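Local coordinates for protein aldo-keto reductase family 1 member C1 (Caenorhabditis elegans, PDB 1QWK) that probably reduces aldehydes or ketones with NADPH, as an aldose reductase-like member of the aldo-keto reductase family, at residues A[23-27]-A[262-266]; A[129-133]-A[159-163]; A[178-184]-A[252-258]; A[243-247]-A[272-278]. All coordinates share one frame; numbering follows the deposited sequence.

Contact 1 (A[23-27]-A[262-266])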
loop_
_atom_site.group_PDB
_atom_site.type_symbol
_atom_site.label_atom_id
_atom_site.label_comp_id
_atom_site.label_asym_id
_atom_site.label_seq_id
_atom_site.Cartn_x
_atom_site.Cartn_y
_atom_site.Cartn_z
ATOM N N THR A 23 3.480 6.035 3.037
ATOM C CA THR A 23 3.712 7.475 3.125
ATOM C C THR A 23 2.651 8.387 2.502
ATOM O O THR A 23 2.859 9.594 2.429
ATOM C CB THR A 23 5.081 7.855 2.497
ATOM O OG1 THR A 23 5.055 7.598 1.088
ATOM C CG2 THR A 23 6.206 7.045 3.137
ATOM N N TRP A 24 1.516 7.837 2.079
ATOM C CA TRP A 24 0.491 8.671 1.451
ATOM C C TRP A 24 -0.064 9.798 2.331
ATOM O O TRP A 24 -0.699 10.727 1.831
ATOM C CB TRP A 24 -0.664 7.805 0.929
ATOM C CG TRP A 24 -1.486 7.126 1.979
ATOM C CD1 TRP A 24 -1.136 6.040 2.728
ATOM C CD2 TRP A 24 -2.816 7.478 2.376
ATOM N NE1 TRP A 24 -2.171 5.691 3.567
ATOM C CE2 TRP A 24 -3.215 6.558 3.369
ATOM C CE3 TRP A 24 -3.712 8.483 1.984
ATOM C CZ2 TRP A 24 -4.472 6.613 3.980
ATOM C CZ3 TRP A 24 -4.964 8.537 2.592
ATOM C CH2 TRP A 24 -5.330 7.606 3.579
ATOM N N GLN A 25 0.183 9.718 3.635
ATOM C CA GLN A 25 -0.287 10.733 4.578
ATOM C C GLN A 25 0.876 11.483 5.218
ATOM O O GLN A 25 0.773 11.939 6.357
ATOM C CB GLN A 25 -1.117 10.080 5.684
ATOM C CG GLN A 25 -2.576 9.855 5.340
ATOM C CD GLN A 25 -3.350 11.156 5.258
ATOM O OE1 GLN A 25 -3.303 11.973 6.178
ATOM N NE2 GLN A 25 -4.070 11.353 4.160
ATOM N N SER A 26 1.981 11.612 4.490
ATOM C CA SER A 26 3.157 12.293 5.020
ATOM C C SER A 26 3.693 13.382 4.103
ATOM O O SER A 26 3.902 13.158 2.911
ATOM C CB SER A 26 4.273 11.278 5.286
ATOM O OG SER A 26 3.846 10.265 6.181
ATOM N N SER A 27 3.915 14.564 4.666
ATOM C CA SER A 27 4.458 15.682 3.904
ATOM C C SER A 27 5.970 15.465 3.826
ATOM O O SER A 27 6.521 14.652 4.567
ATOM C CB SER A 27 4.171 16.995 4.625
ATOM O OG SER A 27 4.839 17.027 5.874
ATOM N N PRO A 262 0.775 0.233 7.042
ATOM C CA PRO A 262 0.173 1.175 7.995
ATOM C C PRO A 262 0.649 2.602 7.676
ATOM O O PRO A 262 1.838 2.817 7.423
ATOM C CB PRO A 262 0.678 0.665 9.347
ATOM C CG PRO A 262 1.980 -0.013 9.000
ATOM C CD PRO A 262 1.613 -0.757 7.737
ATOM N N LYS A 263 -0.282 3.558 7.700
ATOM C CA LYS A 263 -0.004 4.966 7.375
ATOM C C LYS A 263 0.500 5.851 8.516
ATOM O O LYS A 263 0.933 6.982 8.281
ATOM C CB LYS A 263 -1.257 5.625 6.784
ATOM C CG LYS A 263 -2.414 5.768 7.778
ATOM C CD LYS A 263 -3.570 6.581 7.208
ATOM C CE LYS A 263 -4.721 6.703 8.200
ATOM N NZ LYS A 263 -5.845 7.536 7.672
ATOM N N SER A 264 0.427 5.352 9.742
ATOM C CA SER A 264 0.870 6.112 10.908
ATOM C C SER A 264 2.164 6.881 10.641
ATOM O O SER A 264 3.085 6.360 10.013
ATOM C CB SER A 264 1.064 5.171 12.096
ATOM O OG SER A 264 -0.144 4.493 12.403
ATOM N N ILE A 265 2.225 8.126 11.110
ATOM C CA ILE A 265 3.410 8.961 10.925
ATOM C C ILE A 265 4.017 9.355 12.271
ATOM O O ILE A 265 5.147 9.838 12.336
ATOM C CB ILE A 265 3.080 10.251 10.150
ATOM C CG1 ILE A 265 2.117 11.119 10.961
ATOM C CG2 ILE A 265 2.463 9.904 8.806
ATOM C CD1 ILE A 265 1.829 12.466 10.326
ATOM N N GLN A 266 3.254 9.155 13.338
ATOM C CA GLN A 266 3.716 9.475 14.682
ATOM C C GLN A 266 4.698 8.408 15.149
ATOM O O GLN A 266 4.460 7.214 14.966
ATOM C CB GLN A 266 2.525 9.546 15.635
ATOM C CG GLN A 266 1.570 10.687 15.337
ATOM C CD GLN A 266 0.252 10.553 16.074
ATOM O OE1 GLN A 266 -0.596 9.733 15.709
ATOM N NE2 GLN A 266 0.077 11.348 17.126
HETATM O O HOH W 1 1.687 8.597 5.702
#
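Trp-24 and Lys-263 meet because each holds its CG between the backbone N and the carbonyl carbon, with chi1 at 67° in both residues. Beyond CG the lysine chain runs extended, so that it passes the indole from the pyrrole nitrogen to the benzo end: Lys-263 CB approaches Trp-24 NE1 to 3.3 Å, and farther out Lys-263 CD comes within 3.4 Å of Trp-24 CZ2. The approach at CB is oblique to the ring plane, and the two side chains are inclined to each other rather than aligned. Gln-25, its CG anti to the carbonyl carbon (chi1 -84°), lays that methylene 3.6 Å above the centre of the Trp-24 ring plane. The Gln-25 and Lys-263 side chains run alongside each other in the same direction, Gln-25 CG 3.9 Å from Lys-263 CD.

Both segments are loops that leave strands of the TIM barrel, 21-22 and 259-261, which are the first and last strands of its parallel sheet. The contact therefore bridges the loops where the barrel closes. Residues Thr-23 to Ser-26 form a type I beta turn, and Trp-24 also touches Tyr-52, the predicted proton donor, which places the indole beside the probable active site.

At the other end of the contact Ile-265 directs its CG2 at the turn, 3.6 Å from Gln-25 O and close to Ser-26 OG. A water links the two loops: it accepts from Gln-25 N at 2.8 Å, donates to Lys-263 O, and is hydrogen-bonded to Ser-26 OG, 2.8 Å from the water oxygen.

Contact 2 (A[129-133]-A[159-163])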
loop_
_atom_site.group_PDB
_atom_site.type_symbol
_atom_site.label_atom_id
_atom_site.label_comp_id
_atom_site.label_asym_id
_atom_site.label_seq_id
_atom_site.Cartn_x
_atom_site.Cartn_y
_atom_site.Cartn_z
ATOM N N SER A 129 -6.653 4.609 -22.795
ATOM C CA SER A 129 -5.592 3.660 -23.093
ATOM C C SER A 129 -5.912 2.362 -22.359
ATOM O O SER A 129 -5.907 2.314 -21.130
ATOM C CB SER A 129 -4.244 4.213 -22.625
ATOM O OG SER A 129 -3.185 3.361 -23.043
ATOM N N PRO A 130 -6.201 1.284 -23.103
ATOM C CA PRO A 130 -6.523 0.008 -22.456
ATOM C C PRO A 130 -5.433 -0.463 -21.500
ATOM O O PRO A 130 -4.252 -0.187 -21.714
ATOM C CB PRO A 130 -6.719 -0.941 -23.640
ATOM C CG PRO A 130 -5.800 -0.373 -24.680
ATOM C CD PRO A 130 -6.046 1.113 -24.560
ATOM N N VAL A 131 -5.829 -1.165 -20.444
ATOM C CA VAL A 131 -4.857 -1.647 -19.468
ATOM C C VAL A 131 -3.801 -2.523 -20.131
ATOM O O VAL A 131 -2.693 -2.667 -19.610
ATOM C CB VAL A 131 -5.534 -2.434 -18.304
ATOM C CG1 VAL A 131 -6.383 -1.491 -17.461
ATOM C CG2 VAL A 131 -6.376 -3.568 -18.847
ATOM N N GLU A 132 -4.133 -3.107 -21.280
ATOM C CA GLU A 132 -3.163 -3.939 -21.981
ATOM C C GLU A 132 -1.996 -3.072 -22.453
ATOM O O GLU A 132 -0.838 -3.476 -22.354
ATOM C CB GLU A 132 -3.805 -4.650 -23.178
ATOM C CG GLU A 132 -4.761 -5.771 -22.788
ATOM C CD GLU A 132 -6.204 -5.323 -22.736
ATOM O OE1 GLU A 132 -6.451 -4.097 -22.641
ATOM O OE2 GLU A 132 -7.095 -6.202 -22.783
ATOM N N ASP A 133 -2.301 -1.880 -22.957
ATOM C CA ASP A 133 -1.260 -0.974 -23.429
ATOM C C ASP A 133 -0.450 -0.430 -22.262
ATOM O O ASP A 133 0.762 -0.213 -22.374
ATOM C CB ASP A 133 -1.870 0.178 -24.233
ATOM C CG ASP A 133 -2.419 -0.276 -25.574
ATOM O OD1 ASP A 133 -1.983 -1.342 -26.070
ATOM O OD2 ASP A 133 -3.270 0.437 -26.145
ATOM N N GLN A 159 -9.314 -6.595 -15.172
ATOM C CA GLN A 159 -8.224 -5.800 -15.725
ATOM C C GLN A 159 -6.898 -6.532 -15.536
ATOM O O GLN A 159 -6.051 -6.550 -16.435
ATOM C CB GLN A 159 -8.186 -4.414 -15.063
ATOM C CG GLN A 159 -9.414 -3.566 -15.419
ATOM C CD GLN A 159 -9.505 -2.273 -14.636
ATOM O OE1 GLN A 159 -9.397 -2.271 -13.409
ATOM N NE2 GLN A 159 -9.737 -1.168 -15.337
ATOM N N ILE A 160 -6.714 -7.146 -14.373
ATOM C CA ILE A 160 -5.485 -7.889 -14.130
ATOM C C ILE A 160 -5.412 -9.085 -15.080
ATOM O O ILE A 160 -4.351 -9.379 -15.636
ATOM C CB ILE A 160 -5.392 -8.366 -12.667
ATOM C CG1 ILE A 160 -5.261 -7.145 -11.754
ATOM C CG2 ILE A 160 -4.196 -9.304 -12.492
ATOM C CD1 ILE A 160 -5.256 -7.464 -10.265
ATOM N N SER A 161 -6.538 -9.769 -15.276
ATOM C CA SER A 161 -6.572 -10.919 -16.180
ATOM C C SER A 161 -6.198 -10.499 -17.601
ATOM O O SER A 161 -5.502 -11.228 -18.305
ATOM C CB SER A 161 -7.965 -11.558 -16.194
ATOM O OG SER A 161 -8.274 -12.143 -14.948
ATOM N N ARG A 162 -6.668 -9.329 -18.023
ATOM C CA ARG A 162 -6.364 -8.840 -19.362
ATOM C C ARG A 162 -4.870 -8.568 -19.503
ATOM O O ARG A 162 -4.292 -8.773 -20.573
ATOM C CB ARG A 162 -7.175 -7.579 -19.661
ATOM C CG ARG A 162 -8.656 -7.856 -19.906
ATOM C CD ARG A 162 -9.490 -6.588 -19.790
ATOM N NE ARG A 162 -9.049 -5.533 -20.693
ATOM C CZ ARG A 162 -9.341 -4.247 -20.528
ATOM N NH1 ARG A 162 -10.077 -3.864 -19.490
ATOM N NH2 ARG A 162 -8.886 -3.344 -21.388
ATOM N N ALA A 163 -4.242 -8.116 -18.423
ATOM C CA ALA A 163 -2.807 -7.841 -18.446
ATOM C C ALA A 163 -2.032 -9.156 -18.498
ATOM O O ALA A 163 -1.063 -9.286 -19.251
ATOM C CB ALA A 163 -2.404 -7.040 -17.209
HETATM O O HOH W 2 -5.923 -9.062 -22.777
#
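Two neighbouring helices on the outside of the TIM barrel, 131-143 and 157-164, are joined here by a side-on salt bridge at the start of the first helix, where Pro-130 is the N-cap residue. Arg-162 uses NE and NH2, one for each carboxylate oxygen of Glu-132. The NE bond is the straighter: Arg-162 NE to Glu-132 OE2 measures 2.9 Å with an N-H...O angle of 168°, and OE2 lies in the guanidinium plane. Arg-162 NH2 reaches Glu-132 OE1 on its syn side at 2.8 Å. The pairing is not coplanar, since the carboxylate and guanidinium planes stand 56° apart and NE comes from above the carboxylate plane.

A bend at chi3 (57°) turns the guanidinium of Arg-162 back across Val-131. Val-131 CG2 sits 3.5 Å above the centre of its plane, covering one face, while Val-131 CG1 packs against Gln-159.

The C-terminal tail adds Glu-309, a second carboxylate for Arg-162 NH2 and the acceptor for Val-131 N; its backbone O takes the amide NE2 of Gln-159. Shared in this way, Arg-162 would probably offset the mutual repulsion of the two carboxylates. A water donates both to Glu-132 OE2 and, at 2.8 Å from its oxygen, to Arg-162 O.

Contact 3 (A[178-184]-A[252-258])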
loop_
_atom_site.group_PDB
_atom_site.type_symbol
_atom_site.label_atom_id
_atom_site.label_comp_id
_atom_site.label_asym_id
_atom_site.label_seq_id
_atom_site.Cartn_x
_atom_site.Cartn_y
_atom_site.Cartn_z
ATOM N N LEU A 178 -7.698 -2.848 1.842
ATOM C CA LEU A 178 -8.046 -4.113 2.466
ATOM C C LEU A 178 -7.913 -4.011 3.976
ATOM O O LEU A 178 -6.849 -3.698 4.505
ATOM C CB LEU A 178 -7.154 -5.248 1.939
ATOM C CG LEU A 178 -7.571 -6.687 2.284
ATOM C CD1 LEU A 178 -6.940 -7.650 1.288
ATOM C CD2 LEU A 178 -7.167 -7.040 3.716
ATOM N N HIS A 179 -9.020 -4.258 4.664
ATOM C CA HIS A 179 -9.057 -4.223 6.118
ATOM C C HIS A 179 -10.249 -5.056 6.562
ATOM O O HIS A 179 -11.022 -5.518 5.724
ATOM C CB HIS A 179 -9.144 -2.781 6.651
ATOM C CG HIS A 179 -10.193 -1.938 5.992
ATOM N ND1 HIS A 179 -10.032 -1.399 4.734
ATOM C CD2 HIS A 179 -11.401 -1.511 6.432
ATOM C CE1 HIS A 179 -11.093 -0.670 4.430
ATOM N NE2 HIS A 179 -11.937 -0.721 5.443
ATOM N N LEU A 180 -10.394 -5.270 7.864
ATOM C CA LEU A 180 -11.486 -6.101 8.366
ATOM C C LEU A 180 -12.859 -5.749 7.811
ATOM O O LEU A 180 -13.626 -6.640 7.437
ATOM C CB LEU A 180 -11.538 -6.056 9.892
ATOM C CG LEU A 180 -12.591 -6.980 10.523
ATOM C CD1 LEU A 180 -12.346 -8.424 10.095
ATOM C CD2 LEU A 180 -12.525 -6.849 12.036
ATOM N N TYR A 181 -13.165 -4.456 7.754
ATOM C CA TYR A 181 -14.458 -4.013 7.251
ATOM C C TYR A 181 -14.526 -3.816 5.728
ATOM O O TYR A 181 -15.353 -3.063 5.224
ATOM C CB TYR A 181 -14.900 -2.753 8.007
ATOM C CG TYR A 181 -15.482 -3.046 9.385
ATOM C CD1 TYR A 181 -15.400 -4.326 9.947
ATOM C CD2 TYR A 181 -16.131 -2.049 10.117
ATOM C CE1 TYR A 181 -15.954 -4.603 11.200
ATOM C CE2 TYR A 181 -16.687 -2.316 11.371
ATOM C CZ TYR A 181 -16.597 -3.595 11.904
ATOM O OH TYR A 181 -17.158 -3.870 13.129
ATOM N N PHE A 182 -13.637 -4.507 5.015
ATOM C CA PHE A 182 -13.581 -4.520 3.546
ATOM C C PHE A 182 -12.526 -5.579 3.220
ATOM O O PHE A 182 -11.451 -5.272 2.683
ATOM C CB PHE A 182 -13.177 -3.162 2.962
ATOM C CG PHE A 182 -13.445 -3.053 1.485
ATOM C CD1 PHE A 182 -14.742 -3.211 0.987
ATOM C CD2 PHE A 182 -12.405 -2.844 0.586
ATOM C CE1 PHE A 182 -14.994 -3.163 -0.385
ATOM C CE2 PHE A 182 -12.644 -2.793 -0.790
ATOM C CZ PHE A 182 -13.942 -2.955 -1.282
ATOM N N PRO A 183 -12.833 -6.847 3.554
ATOM C CA PRO A 183 -12.031 -8.063 3.389
ATOM C C PRO A 183 -11.457 -8.401 2.024
ATOM O O PRO A 183 -10.405 -9.032 1.939
ATOM C CB PRO A 183 -12.967 -9.171 3.874
ATOM C CG PRO A 183 -13.891 -8.496 4.781
ATOM C CD PRO A 183 -14.165 -7.196 4.082
ATOM N N GLN A 184 -12.159 -8.018 0.962
ATOM C CA GLN A 184 -11.704 -8.315 -0.392
ATOM C C GLN A 184 -11.404 -9.812 -0.567
ATOM O O GLN A 184 -10.362 -10.189 -1.109
ATOM C CB GLN A 184 -10.453 -7.488 -0.706
ATOM C CG GLN A 184 -10.706 -5.981 -0.728
ATOM C CD GLN A 184 -10.766 -5.412 -2.134
ATOM O OE1 GLN A 184 -11.441 -5.952 -3.013
ATOM N NE2 GLN A 184 -10.069 -4.304 -2.349
ATOM N N TYR A 252 -4.420 -9.401 11.399
ATOM C CA TYR A 252 -5.520 -9.982 10.638
ATOM C C TYR A 252 -5.139 -10.007 9.158
ATOM O O TYR A 252 -5.222 -11.044 8.500
ATOM C CB TYR A 252 -6.788 -9.145 10.821
ATOM C CG TYR A 252 -7.854 -9.438 9.789
ATOM C CD1 TYR A 252 -8.644 -10.584 9.876
ATOM C CD2 TYR A 252 -8.046 -8.583 8.699
ATOM C CE1 TYR A 252 -9.598 -10.873 8.901
ATOM C CE2 TYR A 252 -8.995 -8.862 7.719
ATOM C CZ TYR A 252 -9.765 -10.008 7.827
ATOM O OH TYR A 252 -10.698 -10.289 6.856
ATOM N N ALA A 253 -4.720 -8.858 8.638
ATOM C CA ALA A 253 -4.336 -8.767 7.233
ATOM C C ALA A 253 -3.140 -9.662 6.914
ATOM O O ALA A 253 -3.098 -10.304 5.866
ATOM C CB ALA A 253 -4.021 -7.318 6.869
ATOM N N LEU A 254 -2.165 -9.704 7.815
ATOM C CA LEU A 254 -0.987 -10.537 7.593
ATOM C C LEU A 254 -1.365 -12.008 7.489
ATOM O O LEU A 254 -0.902 -12.715 6.596
ATOM C CB LEU A 254 0.021 -10.351 8.727
ATOM C CG LEU A 254 0.834 -9.058 8.690
ATOM C CD1 LEU A 254 1.646 -8.918 9.969
ATOM C CD2 LEU A 254 1.756 -9.077 7.470
ATOM N N ASP A 255 -2.215 -12.470 8.398
ATOM C CA ASP A 255 -2.601 -13.864 8.368
ATOM C C ASP A 255 -3.604 -14.213 7.271
ATOM O O ASP A 255 -3.910 -15.389 7.047
ATOM C CB ASP A 255 -3.062 -14.304 9.759
ATOM C CG ASP A 255 -1.892 -14.427 10.727
ATOM O OD1 ASP A 255 -0.809 -14.853 10.273
ATOM O OD2 ASP A 255 -2.029 -14.108 11.925
ATOM N N ARG A 256 -4.097 -13.190 6.575
ATOM C CA ARG A 256 -5.005 -13.385 5.439
ATOM C C ARG A 256 -4.078 -13.670 4.246
ATOM O O ARG A 256 -4.529 -14.047 3.160
ATOM C CB ARG A 256 -5.819 -12.112 5.145
ATOM C CG ARG A 256 -7.053 -11.860 6.027
ATOM C CD ARG A 256 -8.233 -12.763 5.657
ATOM N NE ARG A 256 -8.534 -12.720 4.224
ATOM C CZ ARG A 256 -9.051 -11.673 3.585
ATOM N NH1 ARG A 256 -9.344 -10.557 4.238
ATOM N NH2 ARG A 256 -9.251 -11.735 2.275
ATOM N N GLY A 257 -2.777 -13.464 4.464
ATOM C CA GLY A 257 -1.781 -13.705 3.431
ATOM C C GLY A 257 -1.383 -12.467 2.653
ATOM O O GLY A 257 -0.960 -12.568 1.500
ATOM N N CYS A 258 -1.497 -11.300 3.281
ATOM C CA CYS A 258 -1.162 -10.044 2.613
ATOM C C CYS A 258 -0.012 -9.299 3.266
ATOM O O CYS A 258 0.345 -9.561 4.413
ATOM C CB CYS A 258 -2.366 -9.097 2.618
ATOM S SG CYS A 258 -3.885 -9.767 1.939
#
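A type I beta turn from His-179 to Phe-182 faces the end of helix 245-255, where Gly-257, at phi 96°, follows the last turn in a Schellman motif. Cys-258 N and Arg-256 N both bond to Ala-253 O, from opposite faces of its carbonyl plane. In the TIM barrel this joins the loop after strand 173-177 to the helix that precedes strand 259-261.

The Tyr-252 ring is packed on both faces. Leu-180 CD1 makes a CH-pi contact, 4.0 Å from the ring centroid and 19° off the normal, while Arg-256 CG lies 3.7 Å above the plane on the opposite face. The phenol OH is held by Glu-290 and receives only a weak bond from Arg-256 NH1. Leu-178 spreads its two methyls, CD1 to Cys-258 SG at 3.8 Å and CD2 to Ala-253 CB at 4.5 Å.

Bends at chi2 and chi3 of Arg-256 bring the guanidinium to the backbone just after the turn. Its end-on fork closes on one oxygen: NH1 and NH2 each lie 3.0 Å from Pro-183 O, which sits in the guanidinium plane. Arg-256 NH1 meets a lone pair of Pro-183 O in the carbonyl plane, whereas NH2 comes from above that plane.

Contact 4 (A[243-247]-A[272-278])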
loop_
_atom_site.group_PDB
_atom_site.type_symbol
_atom_site.label_atom_id
_atom_site.label_comp_id
_atom_site.label_asym_id
_atom_site.label_seq_id
_atom_site.Cartn_x
_atom_site.Cartn_y
_atom_site.Cartn_z
ATOM N N LYS A 243 -2.720 -7.436 23.191
ATOM C CA LYS A 243 -2.218 -6.634 22.076
ATOM C C LYS A 243 -3.212 -5.488 21.884
ATOM O O LYS A 243 -4.307 -5.516 22.448
ATOM C CB LYS A 243 -2.139 -7.476 20.793
ATOM C CG LYS A 243 -1.235 -8.706 20.897
ATOM C CD LYS A 243 0.225 -8.331 21.157
ATOM C CE LYS A 243 0.848 -7.627 19.963
ATOM N NZ LYS A 243 2.266 -7.248 20.235
ATOM N N THR A 244 -2.840 -4.476 21.107
ATOM C CA THR A 244 -3.754 -3.361 20.882
ATOM C C THR A 244 -4.661 -3.679 19.702
ATOM O O THR A 244 -4.340 -4.536 18.874
ATOM C CB THR A 244 -3.006 -2.049 20.561
ATOM O OG1 THR A 244 -2.418 -2.150 19.260
ATOM C CG2 THR A 244 -1.909 -1.790 21.588
ATOM N N PRO A 245 -5.819 -3.007 19.622
ATOM C CA PRO A 245 -6.763 -3.229 18.523
ATOM C C PRO A 245 -6.091 -3.057 17.162
ATOM O O PRO A 245 -6.348 -3.821 16.231
ATOM C CB PRO A 245 -7.830 -2.175 18.778
ATOM C CG PRO A 245 -7.890 -2.160 20.285
ATOM C CD PRO A 245 -6.426 -2.162 20.670
ATOM N N ALA A 246 -5.233 -2.046 17.053
ATOM C CA ALA A 246 -4.523 -1.797 15.804
ATOM C C ALA A 246 -3.621 -2.978 15.446
ATOM O O ALA A 246 -3.587 -3.417 14.295
ATOM C CB ALA A 246 -3.692 -0.517 15.910
ATOM N N GLN A 247 -2.890 -3.498 16.423
ATOM C CA GLN A 247 -2.010 -4.630 16.154
ATOM C C GLN A 247 -2.818 -5.846 15.709
ATOM O O GLN A 247 -2.367 -6.628 14.873
ATOM C CB GLN A 247 -1.167 -4.935 17.396
ATOM C CG GLN A 247 -0.303 -3.743 17.782
ATOM C CD GLN A 247 0.397 -3.903 19.113
ATOM O OE1 GLN A 247 -0.143 -4.492 20.048
ATOM N NE2 GLN A 247 1.599 -3.351 19.214
ATOM N N GLU A 272 4.514 1.086 17.401
ATOM C CA GLU A 272 3.421 0.208 17.808
ATOM C C GLU A 272 3.004 -0.741 16.685
ATOM O O GLU A 272 2.833 -1.934 16.910
ATOM C CB GLU A 272 2.206 1.039 18.229
ATOM C CG GLU A 272 1.059 0.214 18.816
ATOM C CD GLU A 272 -0.251 0.985 18.877
ATOM O OE1 GLU A 272 -0.221 2.188 19.214
ATOM O OE2 GLU A 272 -1.312 0.384 18.603
ATOM N N ASN A 273 2.841 -0.203 15.480
ATOM C CA ASN A 273 2.416 -1.008 14.343
ATOM C C ASN A 273 3.402 -2.110 13.953
ATOM O O ASN A 273 3.020 -3.073 13.294
ATOM C CB ASN A 273 2.144 -0.118 13.125
ATOM C CG ASN A 273 1.020 0.883 13.362
ATOM O OD1 ASN A 273 0.127 0.653 14.175
ATOM N ND2 ASN A 273 1.052 1.992 12.631
ATOM N N PHE A 274 4.663 -1.972 14.354
ATOM C CA PHE A 274 5.674 -2.974 14.015
ATOM C C PHE A 274 5.658 -4.164 14.968
ATOM O O PHE A 274 6.186 -5.234 14.652
ATOM C CB PHE A 274 7.073 -2.341 14.026
ATOM C CG PHE A 274 8.135 -3.204 13.396
ATOM C CD1 PHE A 274 8.164 -3.393 12.014
ATOM C CD2 PHE A 274 9.098 -3.834 14.180
ATOM C CE1 PHE A 274 9.133 -4.197 11.419
ATOM C CE2 PHE A 274 10.075 -4.643 13.596
ATOM C CZ PHE A 274 10.091 -4.824 12.208
ATOM N N GLU A 275 5.053 -3.982 16.139
ATOM C CA GLU A 275 4.996 -5.049 17.145
ATOM C C GLU A 275 3.854 -6.022 16.897
ATOM O O GLU A 275 2.952 -6.155 17.718
ATOM C CB GLU A 275 4.861 -4.432 18.537
ATOM C CG GLU A 275 6.013 -3.512 18.892
ATOM C CD GLU A 275 7.348 -4.228 18.892
ATOM O OE1 GLU A 275 7.526 -5.160 19.708
ATOM O OE2 GLU A 275 8.225 -3.863 18.075
ATOM N N VAL A 276 3.912 -6.720 15.770
ATOM C CA VAL A 276 2.867 -7.666 15.422
ATOM C C VAL A 276 3.432 -9.031 15.060
ATOM O O VAL A 276 2.759 -9.836 14.415
ATOM C CB VAL A 276 2.030 -7.134 14.240
ATOM C CG1 VAL A 276 1.348 -5.824 14.634
ATOM C CG2 VAL A 276 2.924 -6.911 13.034
ATOM N N PHE A 277 4.664 -9.298 15.487
ATOM C CA PHE A 277 5.305 -10.571 15.172
ATOM C C PHE A 277 5.484 -11.509 16.363
ATOM O O PHE A 277 6.188 -12.515 16.263
ATOM C CB PHE A 277 6.654 -10.304 14.503
ATOM C CG PHE A 277 6.540 -9.579 13.188
ATOM C CD1 PHE A 277 5.999 -10.218 12.074
ATOM C CD2 PHE A 277 6.948 -8.253 13.069
ATOM C CE1 PHE A 277 5.863 -9.550 10.860
ATOM C CE2 PHE A 277 6.817 -7.572 11.859
ATOM C CZ PHE A 277 6.272 -8.223 10.750
ATOM N N ASP A 278 4.826 -11.196 17.475
ATOM C CA ASP A 278 4.927 -12.024 18.669
ATOM C C ASP A 278 3.677 -12.872 18.886
ATOM O O ASP A 278 3.492 -13.459 19.952
ATOM C CB ASP A 278 5.182 -11.142 19.890
ATOM C CG ASP A 278 4.050 -10.175 20.151
ATOM O OD1 ASP A 278 3.293 -9.881 19.202
ATOM O OD2 ASP A 278 3.925 -9.703 21.299
#
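One glutamine side chain, Gln-247, both closes a capping box and reaches across to the end of another helix. Thr-244 is the N-cap of helix 245-255: Thr-244 N donates to Gln-247 OE1 at 2.9 Å, and Gln-247 N donates back to Thr-244 OG1. With its OE1 held inside the box, the amide presents NE2 to the other segment, and Gln-247 NE2 bonds to Glu-272 O at 3.0 Å. That bond is almost perfectly straight, 178° at the hydrogen, and the acceptor lies in the plane of the glutamine amide. Glu-272 O also accepts from Glu-275 N, which arrives from the opposite face of its carbonyl plane, so two donors grip this oxygen near the end of helix 267-274.

The capping hydroxyl is likewise shared. Thr-244 OG1 donates to Glu-272 OE2 at 2.8 Å, on the anti side of the carboxylate, and the two side chains arrive from opposite directions. A carboxylate near the N terminus of helix 245-255 would probably be stabilised in its charged form by the helix dipole. Val-276 CG1 adds apolar packing, 3.8 Å from Gln-247 CB. These contacts tie helix 245-255, which precedes strand 259-261 of the TIM barrel in the chain, to helix 267-274, which follows it.

Beyond the box, Lys-243 folds at chi2 and chi3, which brings its ammonium to the chain leaving helix 267-274, where Glu-275 centres an inverse gamma turn. Lys-243 NZ donates to Glu-275 O at 2.8 Å and forms a salt bridge with Asp-278, meeting OD1 on its syn side at 3.0 Å.

How the contacts relate
From the N terminus, the chain leaves strand 21-22 at 23-27, and the loop opened there is closed by contact 1 only at 262-266, after strand 259-261. Contacts 2 and 3 fall wholly within that span, in series: contact 2 links helices 131-143 and 157-164, closing at 159-163, before contact 3 opens at 178-184 and closes at 252-258. Contact 4 opens at 243-247 and closes at 272-278, so it crosses contacts 3 and 1; Leu-254 packs on Val-276, and Ser-264 meets Asn-273. Contact 1 spans the barrel's closure, while contacts 3 and 4 tie helix 245-255 to the loop after strand 173-177 and to helix 267-274. Contact 2 stands apart, its centre about 30 Å from that of contact 1.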